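Local structure of extracellular invertase (Aspergillus kawachii, 5XH8) at residues E273-D276 / L277-P281; R449-E453 / K454-L458; L480-E483 / H484-T487; V489-F493 / S494-I498. The protein is a family GH32 beta-fructofuranosidase that probably cleaves sucrose and, with high transfructosylation activity, passes fructosyl units on to build fructooligosaccharides such as 1-kestose. All blocks are in the same frame, centred on the assembly; numbering follows the deposited sequence.

Contact 1: E273-D276 / L277-P281; sequences EGSD and LPVVP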
loop_
_atom_site.group_PDB
_atom_site.type_symbol
_atom_site.label_atom_id
_atom_site.label_comp_id
_atom_site.label_asym_id
_atom_site.label_seq_id
_atom_site.Cartn_x
_atom_site.Cartn_y
_atom_site.Cartn_z
ATOM N N GLU A 273 -2.100 24.747 -8.475
ATOM C CA GLU A 273 -1.634 25.288 -7.210
ATOM C C GLU A 273 -0.430 26.196 -7.471
ATOM O O GLU A 273 0.654 25.716 -7.828
ATOM C CB GLU A 273 -1.248 24.170 -6.240
ATOM C CG GLU A 273 -2.391 23.236 -5.879
ATOM C CD GLU A 273 -2.079 22.430 -4.633
ATOM O OE1 GLU A 273 -2.069 23.033 -3.531
ATOM O OE2 GLU A 273 -1.793 21.223 -4.778
ATOM N N GLY A 274 -0.651 27.499 -7.288
ATOM C CA GLY A 274 0.353 28.532 -7.517
ATOM C C GLY A 274 0.940 29.142 -6.265
ATOM O O GLY A 274 0.452 28.940 -5.133
ATOM N N SER A 275 2.005 29.900 -6.488
ATOM C CA SER A 275 2.779 30.504 -5.418
ATOM C C SER A 275 3.552 31.682 -5.974
ATOM O O SER A 275 3.932 31.651 -7.133
ATOM C CB SER A 275 3.781 29.486 -4.899
ATOM O OG SER A 275 4.456 29.954 -3.744
ATOM N N ASP A 276 3.791 32.696 -5.148
ATOM C CA ASP A 276 4.898 33.640 -5.384
ATOM C C ASP A 276 6.197 32.966 -5.021
ATOM O O ASP A 276 6.201 31.959 -4.314
ATOM C CB ASP A 276 4.760 34.874 -4.522
ATOM C CG ASP A 276 3.471 35.570 -4.752
ATOM O OD1 ASP A 276 3.191 35.911 -5.930
ATOM O OD2 ASP A 276 2.728 35.736 -3.760
ATOM N N LEU A 277 7.299 33.517 -5.519
ATOM C CA LEU A 277 8.637 33.095 -5.105
ATOM C C LEU A 277 9.147 34.093 -4.053
ATOM O O LEU A 277 8.829 35.276 -4.150
ATOM C CB LEU A 277 9.578 33.035 -6.306
ATOM C CG LEU A 277 9.182 32.034 -7.394
ATOM C CD1 LEU A 277 10.149 32.124 -8.564
ATOM C CD2 LEU A 277 9.123 30.611 -6.852
ATOM N N PRO A 278 9.862 33.649 -3.016
ATOM C CA PRO A 278 10.073 32.249 -2.702
ATOM C C PRO A 278 8.781 31.570 -2.218
ATOM O O PRO A 278 7.858 32.235 -1.736
ATOM C CB PRO A 278 11.042 32.328 -1.537
ATOM C CG PRO A 278 10.504 33.503 -0.763
ATOM C CD PRO A 278 9.957 34.472 -1.790
ATOM N N VAL A 279 8.763 30.251 -2.327
ATOM C CA VAL A 279 7.626 29.444 -1.895
ATOM C C VAL A 279 7.516 29.499 -0.380
ATOM O O VAL A 279 8.518 29.407 0.310
ATOM C CB VAL A 279 7.810 27.987 -2.334
ATOM C CG1 VAL A 279 6.729 27.089 -1.723
ATOM C CG2 VAL A 279 7.826 27.909 -3.861
ATOM N N VAL A 280 6.302 29.651 0.131
ATOM C CA VAL A 280 6.054 29.555 1.573
ATOM C C VAL A 280 5.638 28.109 1.917
ATOM O O VAL A 280 4.682 27.600 1.325
ATOM C CB VAL A 280 4.979 30.556 2.019
ATOM C CG1 VAL A 280 4.704 30.433 3.513
ATOM C CG2 VAL A 280 5.413 31.978 1.649
ATOM N N PRO A 281 6.350 27.446 2.861
ATOM C CA PRO A 281 6.085 26.029 3.084
ATOM C C PRO A 281 4.619 25.758 3.414
ATOM O O PRO A 281 4.035 26.451 4.256
ATOM C CB PRO A 281 6.996 25.674 4.270
ATOM C CG PRO A 281 8.135 26.638 4.163
ATOM C CD PRO A 281 7.516 27.909 3.653
HETATM O O HOH W 1 3.918 29.420 -1.260
#

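Contact 2: R449-E453 / K454-L458; sequences RSPSE and KFFVL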
loop_
_atom_site.group_PDB
_atom_site.type_symbol
_atom_site.label_atom_id
_atom_site.label_comp_id
_atom_site.label_asym_id
_atom_site.label_seq_id
_atom_site.Cartn_x
_atom_site.Cartn_y
_atom_site.Cartn_z
ATOM N N ARG A 449 -37.166 50.529 -10.659
ATOM C CA ARG A 449 -37.548 49.472 -9.727
ATOM C C ARG A 449 -36.363 48.520 -9.456
ATOM O O ARG A 449 -35.615 48.164 -10.355
ATOM C CB ARG A 449 -38.720 48.707 -10.290
ATOM C CG ARG A 449 -39.336 47.732 -9.317
ATOM C CD ARG A 449 -40.315 46.863 -10.048
ATOM N NE ARG A 449 -40.697 45.712 -9.249
ATOM C CZ ARG A 449 -41.570 44.793 -9.647
ATOM N NH1 ARG A 449 -42.153 44.881 -10.846
ATOM N NH2 ARG A 449 -41.865 43.770 -8.852
ATOM N N SER A 450 -36.196 48.141 -8.199
ATOM C CA SER A 450 -35.139 47.237 -7.792
ATOM C C SER A 450 -35.819 46.067 -7.118
ATOM O O SER A 450 -36.973 46.200 -6.656
ATOM C CB SER A 450 -34.184 47.916 -6.826
ATOM O OG SER A 450 -33.273 48.748 -7.498
ATOM N N PRO A 451 -35.125 44.899 -7.071
ATOM C CA PRO A 451 -35.649 43.790 -6.279
ATOM C C PRO A 451 -35.719 44.178 -4.825
ATOM O O PRO A 451 -34.921 44.980 -4.365
ATOM C CB PRO A 451 -34.612 42.660 -6.490
ATOM C CG PRO A 451 -33.384 43.337 -6.960
ATOM C CD PRO A 451 -33.854 44.539 -7.734
ATOM N N SER A 452 -36.685 43.625 -4.121
ATOM C CA SER A 452 -36.820 43.852 -2.701
ATOM C C SER A 452 -36.146 42.758 -1.878
ATOM O O SER A 452 -36.244 42.791 -0.657
ATOM C CB SER A 452 -38.295 43.909 -2.339
ATOM O OG SER A 452 -38.899 42.675 -2.666
ATOM N N GLU A 453 -35.504 41.769 -2.515
ATOM C CA GLU A 453 -34.680 40.812 -1.761
ATOM C C GLU A 453 -33.404 40.457 -2.501
ATOM O O GLU A 453 -33.254 40.765 -3.685
ATOM C CB GLU A 453 -35.478 39.563 -1.358
ATOM C CG GLU A 453 -35.950 38.711 -2.523
ATOM C CD GLU A 453 -36.603 37.404 -2.092
ATOM O OE1 GLU A 453 -36.577 37.031 -0.889
ATOM O OE2 GLU A 453 -37.146 36.729 -2.981
ATOM N N LYS A 454 -32.486 39.798 -1.785
ATOM C CA LYS A 454 -31.154 39.535 -2.298
ATOM C C LYS A 454 -31.066 38.167 -3.054
ATOM O O LYS A 454 -30.086 37.427 -2.923
ATOM C CB LYS A 454 -30.164 39.599 -1.136
ATOM C CG LYS A 454 -30.174 40.922 -0.375
ATOM C CD LYS A 454 -29.125 40.945 0.730
ATOM C CE LYS A 454 -29.242 42.240 1.541
ATOM N NZ LYS A 454 -28.277 42.278 2.669
ATOM N N PHE A 455 -32.091 37.871 -3.845
ATOM C CA PHE A 455 -32.224 36.625 -4.585
ATOM C C PHE A 455 -32.787 37.030 -5.943
ATOM O O PHE A 455 -33.974 37.296 -6.063
ATOM C CB PHE A 455 -33.165 35.653 -3.858
ATOM C CG PHE A 455 -32.720 35.293 -2.459
ATOM C CD1 PHE A 455 -33.123 36.056 -1.354
ATOM C CD2 PHE A 455 -31.927 34.173 -2.230
ATOM C CE1 PHE A 455 -32.724 35.718 -0.060
ATOM C CE2 PHE A 455 -31.544 33.819 -0.948
ATOM C CZ PHE A 455 -31.939 34.599 0.146
ATOM N N PHE A 456 -31.922 37.189 -6.935
ATOM C CA PHE A 456 -32.369 37.623 -8.248
ATOM C C PHE A 456 -31.402 37.262 -9.347
ATOM O O PHE A 456 -30.224 37.027 -9.088
ATOM C CB PHE A 456 -32.587 39.168 -8.291
ATOM C CG PHE A 456 -31.348 39.986 -8.005
ATOM C CD1 PHE A 456 -30.513 40.398 -9.032
ATOM C CD2 PHE A 456 -31.034 40.364 -6.707
ATOM C CE1 PHE A 456 -29.378 41.141 -8.768
ATOM C CE2 PHE A 456 -29.897 41.101 -6.431
ATOM C CZ PHE A 456 -29.064 41.497 -7.461
ATOM N N VAL A 457 -31.919 37.270 -10.577
ATOM C CA VAL A 457 -31.104 37.239 -11.792
ATOM C C VAL A 457 -31.268 38.575 -12.498
ATOM O O VAL A 457 -32.395 39.051 -12.627
ATOM C CB VAL A 457 -31.558 36.149 -12.795
ATOM C CG1 VAL A 457 -30.638 36.142 -14.021
ATOM C CG2 VAL A 457 -31.619 34.779 -12.125
ATOM N N LEU A 458 -30.159 39.153 -12.950
ATOM C CA LEU A 458 -30.152 40.377 -13.749
ATOM C C LEU A 458 -29.480 40.059 -15.073
ATOM O O LEU A 458 -28.333 39.603 -15.065
ATOM C CB LEU A 458 -29.352 41.489 -13.049
ATOM C CG LEU A 458 -29.304 42.846 -13.790
ATOM C CD1 LEU A 458 -29.036 43.976 -12.809
ATOM C CD2 LEU A 458 -28.272 42.902 -14.911
#

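Contact 3: L480-E483 / H484-T487; sequences LSSE and HEST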
loop_
_atom_site.group_PDB
_atom_site.type_symbol
_atom_site.label_atom_id
_atom_site.label_comp_id
_atom_site.label_asym_id
_atom_site.label_seq_id
_atom_site.Cartn_x
_atom_site.Cartn_y
_atom_site.Cartn_z
ATOM N N LEU A 480 -26.895 45.411 -4.768
ATOM C CA LEU A 480 -26.885 45.235 -3.320
ATOM C C LEU A 480 -26.533 46.569 -2.599
ATOM O O LEU A 480 -25.656 46.618 -1.728
ATOM C CB LEU A 480 -25.920 44.096 -2.930
ATOM C CG LEU A 480 -26.246 42.706 -3.509
ATOM C CD1 LEU A 480 -25.056 41.742 -3.370
ATOM C CD2 LEU A 480 -27.498 42.148 -2.855
ATOM N N SER A 481 -27.229 47.627 -3.015
ATOM C CA SER A 481 -26.933 49.015 -2.612
ATOM C C SER A 481 -27.915 49.568 -1.623
ATOM O O SER A 481 -29.116 49.319 -1.701
ATOM C CB SER A 481 -26.963 49.960 -3.810
ATOM O OG SER A 481 -25.836 49.732 -4.611
ATOM N N SER A 482 -27.369 50.341 -0.701
ATOM C CA SER A 482 -28.135 51.168 0.221
ATOM C C SER A 482 -27.181 52.297 0.622
ATOM O O SER A 482 -26.096 52.432 0.029
ATOM C CB SER A 482 -28.583 50.337 1.423
ATOM O OG SER A 482 -27.469 49.862 2.163
ATOM N N GLU A 483 -27.539 53.094 1.619
ATOM C CA GLU A 483 -26.650 54.186 2.017
ATOM C C GLU A 483 -25.317 53.661 2.600
ATOM O O GLU A 483 -24.289 54.310 2.458
ATOM C CB GLU A 483 -27.344 55.161 2.985
ATOM C CG GLU A 483 -27.207 54.862 4.472
ATOM C CD GLU A 483 -27.574 56.059 5.364
ATOM O OE1 GLU A 483 -26.741 56.981 5.548
ATOM O OE2 GLU A 483 -28.700 56.062 5.900
ATOM N N HIS A 484 -25.342 52.495 3.245
ATOM C CA HIS A 484 -24.151 51.939 3.903
ATOM C C HIS A 484 -23.313 50.944 3.078
ATOM O O HIS A 484 -22.181 50.671 3.438
ATOM C CB HIS A 484 -24.569 51.279 5.209
ATOM C CG HIS A 484 -25.164 52.239 6.192
ATOM N ND1 HIS A 484 -24.429 53.253 6.775
ATOM C CD2 HIS A 484 -26.424 52.355 6.678
ATOM C CE1 HIS A 484 -25.210 53.948 7.583
ATOM N NE2 HIS A 484 -26.424 53.424 7.541
ATOM N N GLU A 485 -23.874 50.389 2.004
ATOM C CA GLU A 485 -23.218 49.306 1.234
ATOM C C GLU A 485 -23.514 49.409 -0.251
ATOM O O GLU A 485 -24.541 49.957 -0.655
ATOM C CB GLU A 485 -23.698 47.920 1.711
ATOM C CG GLU A 485 -23.459 47.617 3.180
ATOM C CD GLU A 485 -24.180 46.371 3.682
ATOM O OE1 GLU A 485 -25.403 46.210 3.468
ATOM O OE2 GLU A 485 -23.527 45.550 4.355
ATOM N N SER A 486 -22.613 48.847 -1.051
ATOM C CA SER A 486 -22.822 48.682 -2.479
ATOM C C SER A 486 -21.783 47.723 -3.060
ATOM O O SER A 486 -20.659 47.630 -2.581
ATOM C CB SER A 486 -22.714 50.032 -3.220
ATOM O OG SER A 486 -21.427 50.585 -3.040
ATOM N N THR A 487 -22.156 47.071 -4.144
ATOM C CA THR A 487 -21.224 46.253 -4.901
ATOM C C THR A 487 -21.291 46.667 -6.357
ATOM O O THR A 487 -22.387 46.829 -6.888
ATOM C CB THR A 487 -21.615 44.768 -4.769
ATOM O OG1 THR A 487 -21.553 44.397 -3.389
ATOM C CG2 THR A 487 -20.685 43.905 -5.590
HETATM O O HOH W 2 -23.174 45.358 -1.381
#

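Contact 4: V489-F493 / S494-I498; sequences VYYQF and SNESI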
loop_
_atom_site.group_PDB
_atom_site.type_symbol
_atom_site.label_atom_id
_atom_site.label_comp_id
_atom_site.label_asym_id
_atom_site.label_seq_id
_atom_site.Cartn_x
_atom_site.Cartn_y
_atom_site.Cartn_z
ATOM N N VAL A 489 -20.149 45.815 -10.337
ATOM C CA VAL A 489 -19.698 44.824 -11.297
ATOM C C VAL A 489 -19.609 45.551 -12.624
ATOM O O VAL A 489 -20.631 46.057 -13.103
ATOM C CB VAL A 489 -20.718 43.658 -11.439
ATOM C CG1 VAL A 489 -20.279 42.690 -12.527
ATOM C CG2 VAL A 489 -20.904 42.941 -10.116
ATOM N N TYR A 490 -18.435 45.581 -13.243
ATOM C CA TYR A 490 -18.285 46.350 -14.482
ATOM C C TYR A 490 -17.292 45.770 -15.473
ATOM O O TYR A 490 -16.400 45.028 -15.089
ATOM C CB TYR A 490 -17.916 47.789 -14.135
ATOM C CG TYR A 490 -16.600 47.973 -13.403
ATOM C CD1 TYR A 490 -16.541 47.963 -12.009
ATOM C CD2 TYR A 490 -15.429 48.218 -14.100
ATOM C CE1 TYR A 490 -15.353 48.179 -11.338
ATOM C CE2 TYR A 490 -14.230 48.421 -13.433
ATOM C CZ TYR A 490 -14.201 48.402 -12.060
ATOM O OH TYR A 490 -13.011 48.602 -11.420
ATOM N N TYR A 491 -17.490 46.083 -16.757
ATOM C CA TYR A 491 -16.496 45.805 -17.792
ATOM C C TYR A 491 -15.545 46.986 -17.932
ATOM O O TYR A 491 -15.947 48.140 -17.835
ATOM C CB TYR A 491 -17.145 45.495 -19.135
ATOM C CG TYR A 491 -16.150 44.948 -20.131
ATOM C CD1 TYR A 491 -15.748 43.607 -20.075
ATOM C CD2 TYR A 491 -15.572 45.768 -21.107
ATOM C CE1 TYR A 491 -14.812 43.094 -20.966
ATOM C CE2 TYR A 491 -14.636 45.266 -22.008
ATOM C CZ TYR A 491 -14.258 43.927 -21.941
ATOM O OH TYR A 491 -13.319 43.419 -22.820
ATOM N N GLN A 492 -14.288 46.671 -18.179
ATOM C CA GLN A 492 -13.197 47.610 -18.254
ATOM C C GLN A 492 -12.389 47.260 -19.513
ATOM O O GLN A 492 -11.858 46.140 -19.620
ATOM C CB GLN A 492 -12.370 47.421 -16.992
ATOM C CG GLN A 492 -11.147 48.276 -16.840
ATOM C CD GLN A 492 -10.530 48.106 -15.469
ATOM O OE1 GLN A 492 -9.707 47.224 -15.247
ATOM N NE2 GLN A 492 -10.922 48.957 -14.540
ATOM N N PHE A 493 -12.313 48.186 -20.480
ATOM C CA PHE A 493 -11.535 47.933 -21.712
ATOM C C PHE A 493 -10.034 47.999 -21.545
ATOM O O PHE A 493 -9.345 47.328 -22.288
ATOM C CB PHE A 493 -11.954 48.851 -22.871
ATOM C CG PHE A 493 -13.179 48.383 -23.589
ATOM C CD1 PHE A 493 -14.430 48.783 -23.162
ATOM C CD2 PHE A 493 -13.080 47.530 -24.671
ATOM C CE1 PHE A 493 -15.565 48.354 -23.811
ATOM C CE2 PHE A 493 -14.215 47.093 -25.330
ATOM C CZ PHE A 493 -15.461 47.509 -24.896
ATOM N N SER A 494 -9.525 48.770 -20.587
ATOM C CA SER A 494 -8.066 48.935 -20.406
ATOM C C SER A 494 -7.286 47.626 -20.281
ATOM O O SER A 494 -6.173 47.515 -20.805
ATOM C CB SER A 494 -7.777 49.777 -19.175
ATOM O OG SER A 494 -8.315 49.158 -18.023
ATOM N N ASN A 495 -7.864 46.653 -19.566
ATOM C CA ASN A 495 -7.297 45.291 -19.471
ATOM C C ASN A 495 -8.296 44.205 -19.880
ATOM O O ASN A 495 -8.118 43.022 -19.553
ATOM C CB ASN A 495 -6.768 45.031 -18.063
ATOM C CG ASN A 495 -7.817 45.271 -16.975
ATOM O OD1 ASN A 495 -8.978 45.575 -17.240
ATOM N ND2 ASN A 495 -7.394 45.137 -15.737
ATOM N N GLU A 496 -9.330 44.608 -20.621
ATOM C CA GLU A 496 -10.329 43.701 -21.118
ATOM C C GLU A 496 -10.833 42.754 -20.009
ATOM O O GLU A 496 -10.775 41.536 -20.169
ATOM C CB GLU A 496 -9.743 42.887 -22.268
ATOM C CG GLU A 496 -9.218 43.698 -23.439
ATOM C CD GLU A 496 -8.838 42.791 -24.581
ATOM O OE1 GLU A 496 -7.722 42.261 -24.538
ATOM O OE2 GLU A 496 -9.666 42.560 -25.498
ATOM N N SER A 497 -11.315 43.329 -18.903
ATOM C CA SER A 497 -11.715 42.555 -17.713
ATOM C C SER A 497 -13.095 42.912 -17.205
ATOM O O SER A 497 -13.529 44.068 -17.299
ATOM C CB SER A 497 -10.741 42.801 -16.571
ATOM O OG SER A 497 -9.455 42.289 -16.867
ATOM N N ILE A 498 -13.780 41.900 -16.667
ATOM C CA ILE A 498 -14.915 42.097 -15.771
ATOM C C ILE A 498 -14.361 42.161 -14.354
ATOM O O ILE A 498 -13.578 41.291 -13.946
ATOM C CB ILE A 498 -15.930 40.938 -15.846
ATOM C CG1 ILE A 498 -16.429 40.710 -17.287
ATOM C CG2 ILE A 498 -17.079 41.154 -14.852
ATOM C CD1 ILE A 498 -17.662 41.479 -17.680
HETATM O O HOH W 3 -12.035 43.581 -25.331
#

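Contact 1: E273-D276 / L277-P281
The flat groups that meet where D276 turns into L277-P281 are peptide planes. The carbonyl of D276 takes the hydroxyl of S275: S275 OG donates to D276 O at 2.7 Å, tilted 17° from the carbonyl plane. D276 O also lies 3.1 Å from P278 O, a close approach of two acceptors that share no proton. The peptide before P278 is cis, and with extended L277 and P278 the chain reverses as a type VIb turn, a kind that does not depend on a bond between its ends. Here the two limbs are linked through a serine and a water instead. With OG swung to the far side from its own N (chi1 -173°), S275 faces the returning limb, where OG lies 3.7 Å from V279 CA and 3.9 Å from V279 CG2. Water 1 completes the link, giving a proton to S275 OG at 2.6 Å and accepting one from V280 N at 2.8 Å. One hydroxyl thus serves both D276 O and the bridge to V280. In the propeller domain expected of a GH32 enzyme, this surface turn lies between antiparallel strands 265-274 and 286-298. At the end of the strand, E273 bonds to T284 and N246, while S275 and V279 both lean on W125 from another loop and strand 265-274 pairs further with strands 247-248 and 250-255.

Contact 2: R449-E453 / K454-L458
P451 puts CG over one face of the F456 ring, 3.8 Å above the plane and offset toward the rim. The approach counts as a CH-pi contact, 4.2 Å from P451 CG to the ring centroid and 25° off the normal. F456 is brought there by a first torsion of 61°, which sets CG between the backbone N and the carbonyl carbon. At the ring's edge, near its plane, E453 O comes within 3.8 Å of F456 CD2. That same oxygen accepts a weak hydrogen bond from F455 N at 3.1 Å, closing an inverse gamma turn at K454 just where strand 455-463 begins. The fold is the C-terminal beta-sandwich of GH32 enzymes, and the strand runs between strands 534-547 and 585-594 of one sheet while P451 and F456 both reach I575 of the other. E453 crosses F455 at about a right angle, its OE1 3.6 Å from F455 CD1 and its carboxylate turned 63° to the ring. R29 makes a cation-pi contact with F455 and a long, weak ion pair with E453 OE2. K454 extends away, its NZ bonded to S567 OG, Y569 O and a glycerol.

Contact 3: L480-E483 / H484-T487
H484 and E483 form the tip of a beta hairpin, the two central residues of a type I turn that returns strand 474-481 into strand 487-492. Their side chains run side by side. E483 CG sits over one face of the imidazole, 3.5 Å from the centroid of the H484 ring, and the carboxylate continues the overlap with its plane only 11° from that of the ring, CD lying 3.6 Å from H484 NE2. A first torsion of 91° for E483, well past the usual staggered value, gives this alignment. The H484 ring also stacks with Y569. Behind the tip, S482 N donates a straight bond to E485 O at 2.9 Å, and the same oxygen meets S481 CA in a CA-H...O contact of 3.2 Å. The carboxylate of E485 anchors the returning limb to other loops, bonded to S572 OG and to the backbone N of W568, Y569 and A507. L480 begins a G1 beta bulge, facing N574 together with S481. Its carbonyl is tied to T487, whose OG1 also bonds T505, through water 2: the water donates to L480 O at 2.8 Å and accepts from T487 OG1 at 2.8 Å.

Contact 4: V489-F493 / S494-I498
Q492 and S497 exchange two backbone hydrogen bonds, Q492 N to S497 O at 2.9 Å and S497 N to Q492 O at 3.0 Å. E496 N adds a third at 3.2 Å to F493 O, approaching from above that carbonyl plane. F493 and S494 are helical in conformation and E496 left-handed; E496 and S497 both face Q492, a G1 beta bulge that shows how a non-glycine residue can fill this position. The side chains of Y491 and E496 lie alongside one another, ring and carboxylate planes 82° apart. Water 3 bridges their ends, donating to Y491 OH at 2.8 Å and to E496 OE2 at 2.6 Å. Each end is held a second time: Y491 OH bonds L524 O, and E496 OE1 makes a salt bridge with R525. With CG opposite its backbone N (chi1 -169°), the Y491 ring brings CE2 over the centre of the F493 ring. At the edge of Y491, I498 reaches in with CD1, 3.7 Å from Y491 CD1, while I498 CG2 lies 4.2 Å from V489 CG1. This apolar face packs against L540 and L542 of strand 534-547 and L551 and V553 of strand 550-555, across the sandwich. The hairpin itself sits inside its sheet, between strands 474-481 and 520-523.

How the contacts relate
Contact 1 stands apart in the N-terminal domain, its nearest atoms about 17 Å or more from the others, whereas contacts 2, 3 and 4 share the C-terminal one. It is the surface case, joined through water and hydroxyl; the rest are partly buried. Contacts 3 and 4 are successive turns of one meander, at opposite ends of strand 487-492; each has a bridging water and a G1 bulge, set against strand 574-580 in contact 3 and within the hairpin in contact 4. Contact 2 introduces a strand of the facing sheet, with ring packing and a weak bond, and touches contact 3 where K454 CG meets L480 CD2 at 3.8 Å. Contact 4 turns V489, Y491 and I498 toward that sheet.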